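Local coordinates for protein seryl-tRNA synthetase, cytoplasmic (PDB 3QO8) that catalyses the two-step charging of tRNA(Ser), first activating serine with ATP to Ser-AMP and then transferring it to the acceptor end of the tRNA, at residues 211-216 against 242-247; 228-233 against 277-282. All blocks are in the same frame, centred on the assembly; numbering follows the deposited sequence.

Contact 1 of 2, residues 211-216 against 242-247; sequences VMMNKE and YLIATS. With SSA (5'-O-(N-(L-seryl)-sulfamoyl)adenosine), chain B.
Strands 212-214 and 239-243, antiparallel neighbours in a small sheet that is three-stranded within the subunit and continued across the dimer interface, meet here through Met-213 and Tyr-242, whose backbones hydrogen-bond in both directions. Met-213 N donates to Tyr-242 O (2.9 Å) and Tyr-242 N to Met-213 O (3.0 Å). One step along, Met-212 and Leu-243 form the non-hydrogen-bonded pair, and their side chains run side by side in the same direction with Met-212 CG 3.9 Å from Leu-243 CD2. Across the dimer interface this face meets its own copy: Met-212 packs on Leu-243 of the second subunit, and Leu-243 on its Met-212.

Beyond the paired strands the contact continues into loop. Ile-244 N donates a hydrogen bond of 2.9 Å to Val-211 O, while Leu-243 CA sends a CA-H...O contact to the same oxygen. In the Ile-244 side chain, CG1 lies between the backbone N and the carbonyl carbon (chi1 69°), and CD1 beyond it comes 4.2 Å from Val-211 CG1; the other branch, CG2, sits 3.8 Å from Met-213 CG, the methionine chain crossing it at about a right angle.

This small sheet lies against the large mixed sheet of the class II catalytic core, Ile-244 bonding through its backbone to Phe-278 of strand 269-278, and the chain leaving strand 239-243 leads directly into the serine pocket. There Thr-246 OG1 accepts a hydrogen bond of 3.0 Å from N10, the seryl amine of the bound Ser-AMP analogue. The same hydroxyl oxygen is hydrogen-bonded to Glu-248 N and Lys-300 NZ. At the far end of the pairing Lys-215 CB lies at the edge of the Tyr-242 ring, in its plane, and Lys-215 NZ forms a salt bridge with Glu-240.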
loop_
_atom_site.group_PDB
_atom_site.type_symbol
_atom_site.label_atom_id
_atom_site.label_comp_id
_atom_site.label_asym_id
_atom_site.label_seq_id
_atom_site.Cartn_x
_atom_site.Cartn_y
_atom_site.Cartn_z
ATOM N N VAL A 211 1.623 0.026 6.281
ATOM C CA VAL A 211 0.869 -1.090 5.704
ATOM C C VAL A 211 1.684 -2.366 5.577
ATOM O O VAL A 211 1.188 -3.379 5.063
ATOM C CB VAL A 211 0.274 -0.734 4.322
ATOM C CG1 VAL A 211 -0.726 0.396 4.468
ATOM C CG2 VAL A 211 1.377 -0.369 3.332
ATOM N N MET A 212 2.937 -2.312 6.031
ATOM C CA MET A 212 3.769 -3.506 6.147
ATOM C C MET A 212 4.058 -3.788 7.612
ATOM O O MET A 212 4.222 -2.862 8.410
ATOM C CB MET A 212 5.100 -3.312 5.426
ATOM C CG MET A 212 4.973 -3.229 3.930
ATOM S SD MET A 212 6.587 -3.197 3.151
ATOM C CE MET A 212 6.109 -2.848 1.455
ATOM N N MET A 213 4.126 -5.065 7.966
ATOM C CA MET A 213 4.443 -5.472 9.334
ATOM C C MET A 213 5.438 -6.604 9.318
ATOM O O MET A 213 5.392 -7.455 8.427
ATOM C CB MET A 213 3.194 -5.936 10.085
ATOM C CG MET A 213 2.350 -4.819 10.651
ATOM S SD MET A 213 0.976 -5.456 11.640
ATOM C CE MET A 213 1.735 -6.048 13.143
ATOM N N ASN A 214 6.332 -6.612 10.306
ATOM C CA ASN A 214 7.225 -7.742 10.508
ATOM C C ASN A 214 6.385 -8.976 10.801
ATOM O O ASN A 214 5.328 -8.868 11.414
ATOM C CB ASN A 214 8.179 -7.476 11.672
ATOM C CG ASN A 214 9.267 -6.467 11.318
ATOM O OD1 ASN A 214 9.758 -6.437 10.189
ATOM N ND2 ASN A 214 9.643 -5.638 12.284
ATOM N N LYS A 215 6.853 -10.141 10.369
ATOM C CA LYS A 215 6.114 -11.382 10.558
ATOM C C LYS A 215 5.865 -11.704 12.031
ATOM O O LYS A 215 4.755 -12.061 12.420
ATOM C CB LYS A 215 6.844 -12.545 9.883
ATOM C CG LYS A 215 7.003 -12.378 8.377
ATOM C CD LYS A 215 7.391 -13.684 7.686
ATOM C CE LYS A 215 8.825 -14.094 8.001
ATOM N NZ LYS A 215 9.222 -15.308 7.231
ATOM N N GLU A 216 6.899 -11.572 12.851
ATOM C CA GLU A 216 6.787 -11.918 14.261
ATOM C C GLU A 216 5.730 -11.075 14.981
ATOM O O GLU A 216 5.029 -11.568 15.857
ATOM C CB GLU A 216 8.138 -11.789 14.962
ATOM C CG GLU A 216 9.307 -12.430 14.213
ATOM C CD GLU A 216 9.987 -11.479 13.229
ATOM O OE1 GLU A 216 11.200 -11.656 12.971
ATOM O OE2 GLU A 216 9.315 -10.560 12.711
ATOM N N TYR A 242 4.615 -8.792 5.884
ATOM C CA TYR A 242 3.249 -8.939 5.401
ATOM C C TYR A 242 2.624 -7.572 5.157
ATOM O O TYR A 242 2.906 -6.620 5.879
ATOM C CB TYR A 242 2.416 -9.713 6.420
ATOM C CG TYR A 242 2.781 -11.175 6.486
ATOM C CD1 TYR A 242 2.128 -12.107 5.695
ATOM C CD2 TYR A 242 3.800 -11.620 7.318
ATOM C CE1 TYR A 242 2.465 -13.445 5.741
ATOM C CE2 TYR A 242 4.146 -12.956 7.369
ATOM C CZ TYR A 242 3.477 -13.865 6.581
ATOM O OH TYR A 242 3.820 -15.198 6.633
ATOM N N LEU A 243 1.775 -7.480 4.141
ATOM C CA LEU A 243 0.876 -6.342 4.011
ATOM C C LEU A 243 -0.299 -6.512 4.971
ATOM O O LEU A 243 -0.804 -7.628 5.156
ATOM C CB LEU A 243 0.368 -6.236 2.574
ATOM C CG LEU A 243 1.418 -5.736 1.574
ATOM C CD1 LEU A 243 0.832 -5.778 0.166
ATOM C CD2 LEU A 243 1.849 -4.319 1.932
ATOM N N ILE A 244 -0.744 -5.420 5.583
ATOM C CA ILE A 244 -1.827 -5.495 6.559
ATOM C C ILE A 244 -3.189 -5.631 5.888
ATOM O O ILE A 244 -3.388 -5.118 4.792
ATOM C CB ILE A 244 -1.827 -4.268 7.507
ATOM C CG1 ILE A 244 -2.233 -2.986 6.761
ATOM C CG2 ILE A 244 -0.435 -4.134 8.208
ATOM C CD1 ILE A 244 -2.332 -1.729 7.656
ATOM N N ALA A 245 -4.110 -6.342 6.551
ATOM C CA ALA A 245 -5.490 -6.479 6.097
ATOM C C ALA A 245 -6.359 -5.365 6.663
ATOM O O ALA A 245 -7.458 -5.108 6.172
ATOM C CB ALA A 245 -6.055 -7.869 6.522
ATOM N N THR A 246 -5.859 -4.695 7.699
ATOM C CA THR A 246 -6.627 -3.665 8.396
ATOM C C THR A 246 -5.681 -2.952 9.345
ATOM O O THR A 246 -4.763 -3.575 9.881
ATOM C CB THR A 246 -7.821 -4.282 9.218
ATOM O OG1 THR A 246 -8.233 -3.362 10.237
ATOM C CG2 THR A 246 -7.406 -5.582 9.892
ATOM N N SER A 247 -5.890 -1.654 9.553
ATOM C CA SER A 247 -5.038 -0.915 10.484
ATOM C C SER A 247 -5.139 -1.445 11.915
ATOM O O SER A 247 -4.298 -1.135 12.762
ATOM C CB SER A 247 -5.283 0.602 10.421
ATOM O OG SER A 247 -6.620 0.942 10.779
HETATM N N10 SSA B . -10.510 -4.255 11.980
HETATM C CA SSA B . -11.849 -4.804 11.778
HETATM C CB SSA B . -12.895 -3.700 11.927
HETATM O OG SSA B . -12.822 -2.782 10.818
HETATM C C9 SSA B . -11.956 -5.435 10.418
HETATM O O9 SSA B . -11.047 -5.356 9.601
HETATM N N8 SSA B . -13.094 -6.073 10.161
HETATM S S1 SSA B . -13.518 -6.540 8.688
HETATM O O1S SSA B . -12.723 -7.625 8.188
HETATM O O2S SSA B . -14.893 -6.915 8.716
HETATM O "O5'" SSA B . -13.405 -5.347 7.719
HETATM C "C5'" SSA B . -14.027 -4.107 8.011
HETATM C "C4'" SSA B . -14.788 -3.619 6.774
HETATM O "O4'" SSA B . -13.946 -3.439 5.630
HETATM C "C3'" SSA B . -15.858 -4.577 6.297
HETATM O "O3'" SSA B . -17.021 -4.468 7.131
HETATM C "C2'" SSA B . -16.077 -4.077 4.874
HETATM O "O2'" SSA B . -16.904 -2.898 4.878
HETATM C "C1'" SSA B . -14.675 -3.662 4.429
HETATM N N9 SSA B . -14.037 -4.750 3.660
HETATM C C8 SSA B . -13.625 -5.939 4.129
HETATM N N7 SSA B . -13.111 -6.652 3.104
HETATM C C5 SSA B . -13.200 -5.890 1.998
HETATM C C6 SSA B . -12.830 -6.081 0.681
HETATM N N6 SSA B . -12.255 -7.249 0.324
HETATM N N1 SSA B . -13.053 -5.097 -0.221
HETATM C C2 SSA B . -13.626 -3.947 0.153
HETATM N N3 SSA B . -13.985 -3.730 1.425
HETATM C C4 SSA B . -13.792 -4.694 2.354
#

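Contact 2 of 2, residues 228-233 against 277-282; sequences DEELYK and CFRREA. With SSA (5'-O-(N-(L-seryl)-sulfamoyl)adenosine), chain B.
A loop-to-loop contact at the rim of the active site joins the turn after helix 224-229 to the segment following strand 269-278, with Glu-230 and Arg-280 at its middle. Arg-280 N donates to Glu-230 O at 2.8 Å, and Ala-282 N makes a longer bond of 3.3 Å to Glu-229 O. Water extends this backbone seam, one molecule linking Tyr-232 N to Phe-278 O.

The side chain of Arg-280 passes over the Tyr-232 ring: its CG stands 3.6 Å from the centroid and only 3° off the normal, a CH-pi contact over the face. A bend at chi3 (49°) then turns the guanidinium steeply to the ring, its plane 81° from that of the tyrosine. Ala-282 CB lies over one guanidinium face, and NH1 gives a hydrogen bond to a water that lies 2.8 Å from Leu-231 O. The NE atom has a salt bridge to Asp-236 of the second subunit.

Arg-279 takes the other direction, extended from CG to NE toward the ligand. Glu-230, its OE1 hydrogen-bonded to Gln-226 NE2, holds OE2 above that guanidinium in a long, purely electrostatic salt bridge, 3.8 Å from NH1; C8 of the adenine lies over the opposite face, toward its rim. With its NE bonded to Ala-245 O, the group directs NH1 to the sulfamoyl O1S at 2.8 Å and NH2 to O9, the seryl carbonyl. Glu-281 OE1 weakly accepts from adenine N6, and its OE2 pairs with Arg-294 in a salt bridge. An arginine reaching the acyl-phosphate position and a glutamate reading the adenine amine are the hallmark of motif 2 in class II aminoacyl-tRNA synthetases.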
loop_
_atom_site.group_PDB
_atom_site.type_symbol
_atom_site.label_atom_id
_atom_site.label_comp_id
_atom_site.label_asym_id
_atom_site.label_seq_id
_atom_site.Cartn_x
_atom_site.Cartn_y
_atom_site.Cartn_z
ATOM N N ASP A 228 -3.270 -17.780 5.899
ATOM C CA ASP A 228 -3.551 -18.745 4.835
ATOM C C ASP A 228 -4.251 -18.164 3.602
ATOM O O ASP A 228 -3.840 -18.416 2.474
ATOM C CB ASP A 228 -4.360 -19.927 5.381
ATOM C CG ASP A 228 -3.538 -20.831 6.281
ATOM O OD1 ASP A 228 -2.314 -20.946 6.054
ATOM O OD2 ASP A 228 -4.115 -21.430 7.215
ATOM N N GLU A 229 -5.314 -17.398 3.806
ATOM C CA GLU A 229 -6.095 -16.938 2.665
ATOM C C GLU A 229 -6.346 -15.437 2.648
ATOM O O GLU A 229 -7.123 -14.946 1.824
ATOM C CB GLU A 229 -7.429 -17.690 2.592
ATOM C CG GLU A 229 -8.325 -17.505 3.806
ATOM C CD GLU A 229 -9.571 -18.375 3.747
ATOM O OE1 GLU A 229 -9.658 -19.235 2.841
ATOM O OE2 GLU A 229 -10.463 -18.197 4.604
ATOM N N GLU A 230 -5.705 -14.705 3.554
ATOM C CA GLU A 230 -5.951 -13.267 3.623
ATOM C C GLU A 230 -4.729 -12.424 3.266
ATOM O O GLU A 230 -4.839 -11.498 2.461
ATOM C CB GLU A 230 -6.512 -12.854 4.995
ATOM C CG GLU A 230 -7.142 -11.455 5.021
ATOM C CD GLU A 230 -7.493 -10.975 6.434
ATOM O OE1 GLU A 230 -6.703 -11.240 7.375
ATOM O OE2 GLU A 230 -8.554 -10.325 6.605
ATOM N N LEU A 231 -3.571 -12.744 3.847
ATOM C CA LEU A 231 -2.445 -11.802 3.829
ATOM C C LEU A 231 -1.481 -11.974 2.667
ATOM O O LEU A 231 -1.059 -13.085 2.351
ATOM C CB LEU A 231 -1.659 -11.868 5.140
ATOM C CG LEU A 231 -2.443 -11.518 6.403
ATOM C CD1 LEU A 231 -1.546 -11.672 7.618
ATOM C CD2 LEU A 231 -2.997 -10.101 6.307
ATOM N N TYR A 232 -1.118 -10.856 2.047
ATOM C CA TYR A 232 -0.109 -10.875 1.015
ATOM C C TYR A 232 1.233 -10.851 1.705
ATOM O O TYR A 232 1.452 -10.059 2.626
ATOM C CB TYR A 232 -0.187 -9.623 0.148
ATOM C CG TYR A 232 -1.338 -9.575 -0.821
ATOM C CD1 TYR A 232 -1.225 -10.130 -2.088
ATOM C CD2 TYR A 232 -2.524 -8.952 -0.477
ATOM C CE1 TYR A 232 -2.267 -10.076 -2.986
ATOM C CE2 TYR A 232 -3.579 -8.885 -1.366
ATOM C CZ TYR A 232 -3.441 -9.447 -2.619
ATOM O OH TYR A 232 -4.487 -9.380 -3.503
ATOM N N LYS A 233 2.146 -11.688 1.243
ATOM C CA LYS A 233 3.514 -11.645 1.738
ATOM C C LYS A 233 4.360 -10.693 0.874
ATOM O O LYS A 233 4.162 -10.593 -0.335
ATOM C CB LYS A 233 4.094 -13.064 1.757
ATOM C CG LYS A 233 5.434 -13.188 2.465
ATOM C CD LYS A 233 5.917 -14.631 2.502
ATOM C CE LYS A 233 5.030 -15.489 3.389
ATOM N NZ LYS A 233 5.469 -16.918 3.412
ATOM N N CYS A 277 -5.621 -1.178 3.009
ATOM C CA CYS A 277 -5.811 -2.542 3.497
ATOM C C CYS A 277 -5.741 -3.475 2.308
ATOM O O CYS A 277 -6.279 -3.168 1.245
ATOM C CB CYS A 277 -7.185 -2.679 4.175
ATOM S SG CYS A 277 -7.452 -1.449 5.491
ATOM N N PHE A 278 -5.092 -4.622 2.486
ATOM C CA PHE A 278 -4.847 -5.538 1.368
ATOM C C PHE A 278 -5.301 -6.937 1.739
ATOM O O PHE A 278 -4.906 -7.463 2.781
ATOM C CB PHE A 278 -3.351 -5.518 1.004
ATOM C CG PHE A 278 -2.838 -4.134 0.713
ATOM C CD1 PHE A 278 -2.884 -3.618 -0.574
ATOM C CD2 PHE A 278 -2.366 -3.327 1.743
ATOM C CE1 PHE A 278 -2.446 -2.316 -0.832
ATOM C CE2 PHE A 278 -1.932 -2.039 1.491
ATOM C CZ PHE A 278 -1.962 -1.540 0.204
ATOM N N ARG A 279 -6.144 -7.534 0.894
ATOM C CA ARG A 279 -6.678 -8.848 1.185
ATOM C C ARG A 279 -6.707 -9.718 -0.063
ATOM O O ARG A 279 -7.194 -9.301 -1.101
ATOM C CB ARG A 279 -8.079 -8.713 1.774
ATOM C CG ARG A 279 -8.109 -7.839 3.009
ATOM C CD ARG A 279 -9.459 -7.882 3.698
ATOM N NE ARG A 279 -9.459 -6.996 4.853
ATOM C CZ ARG A 279 -10.362 -7.032 5.829
ATOM N NH1 ARG A 279 -11.352 -7.934 5.802
ATOM N NH2 ARG A 279 -10.261 -6.172 6.842
ATOM N N ARG A 280 -6.162 -10.924 0.049
ATOM C CA ARG A 280 -6.152 -11.867 -1.066
ATOM C C ARG A 280 -7.554 -12.345 -1.436
ATOM O O ARG A 280 -7.797 -12.698 -2.586
ATOM C CB ARG A 280 -5.244 -13.057 -0.745
ATOM C CG ARG A 280 -3.757 -12.667 -0.607
ATOM C CD ARG A 280 -2.862 -13.902 -0.511
ATOM N NE ARG A 280 -3.181 -14.854 -1.567
ATOM C CZ ARG A 280 -3.485 -16.133 -1.351
ATOM N NH1 ARG A 280 -3.489 -16.616 -0.113
ATOM N NH2 ARG A 280 -3.777 -16.927 -2.372
ATOM N N GLU A 281 -8.474 -12.334 -0.468
ATOM C CA GLU A 281 -9.830 -12.831 -0.692
ATOM C C GLU A 281 -9.750 -14.169 -1.412
ATOM O O GLU A 281 -10.474 -14.415 -2.378
ATOM C CB GLU A 281 -10.632 -11.835 -1.525
ATOM C CG GLU A 281 -10.804 -10.467 -0.837
ATOM C CD GLU A 281 -11.753 -10.541 0.357
ATOM O OE1 GLU A 281 -11.524 -9.843 1.370
ATOM O OE2 GLU A 281 -12.738 -11.299 0.283
ATOM N N ALA A 282 -8.845 -15.023 -0.946
ATOM C CA ALA A 282 -8.517 -16.256 -1.651
ATOM C C ALA A 282 -9.683 -17.244 -1.687
ATOM O O ALA A 282 -9.766 -18.080 -2.588
ATOM C CB ALA A 282 -7.274 -16.902 -1.043
HETATM N N10 SSA B . -10.510 -4.255 11.980
HETATM C CA SSA B . -11.849 -4.804 11.778
HETATM C CB SSA B . -12.895 -3.700 11.927
HETATM O OG SSA B . -12.822 -2.782 10.818
HETATM C C9 SSA B . -11.956 -5.435 10.418
HETATM O O9 SSA B . -11.047 -5.356 9.601
HETATM N N8 SSA B . -13.094 -6.073 10.161
HETATM S S1 SSA B . -13.518 -6.540 8.688
HETATM O O1S SSA B . -12.723 -7.625 8.188
HETATM O O2S SSA B . -14.893 -6.915 8.716
HETATM O "O5'" SSA B . -13.405 -5.347 7.719
HETATM C "C5'" SSA B . -14.027 -4.107 8.011
HETATM C "C4'" SSA B . -14.788 -3.619 6.774
HETATM O "O4'" SSA B . -13.946 -3.439 5.630
HETATM C "C3'" SSA B . -15.858 -4.577 6.297
HETATM O "O3'" SSA B . -17.021 -4.468 7.131
HETATM C "C2'" SSA B . -16.077 -4.077 4.874
HETATM O "O2'" SSA B . -16.904 -2.898 4.878
HETATM C "C1'" SSA B . -14.675 -3.662 4.429
HETATM N N9 SSA B . -14.037 -4.750 3.660
HETATM C C8 SSA B . -13.625 -5.939 4.129
HETATM N N7 SSA B . -13.111 -6.652 3.104
HETATM C C5 SSA B . -13.200 -5.890 1.998
HETATM C C6 SSA B . -12.830 -6.081 0.681
HETATM N N6 SSA B . -12.255 -7.249 0.324
HETATM N N1 SSA B . -13.053 -5.097 -0.221
HETATM C C2 SSA B . -13.626 -3.947 0.153
HETATM N N3 SSA B . -13.985 -3.730 1.425
HETATM C C4 SSA B . -13.792 -4.694 2.354
HETATM O O HOH W 1 -8.888 -12.108 2.416
HETATM O O HOH W 2 -2.366 -15.552 2.251
HETATM O O HOH W 3 -2.384 -8.450 3.099
#

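Contact 1 is buried and contact 2 only partly so, with exposed residues near the end of helix 224-229. Their centres are 10 Å apart and their segments alternate along the chain; Leu-243 N probably bonds to Tyr-232 O, and Phe-278 N to Ile-244 O, which ties the two contacts together. Chemistry changes with place. The 211-216/242-247 pairing rests on strand hydrogen bonds and aliphatic side chains, whereas 228-233/277-282 relies on charged groups, waters and loop backbone. Both touch the second subunit and the same ligand, contact 1 at the seryl amine, contact 2 at the sulfamoyl, seryl carbonyl and adenine groups.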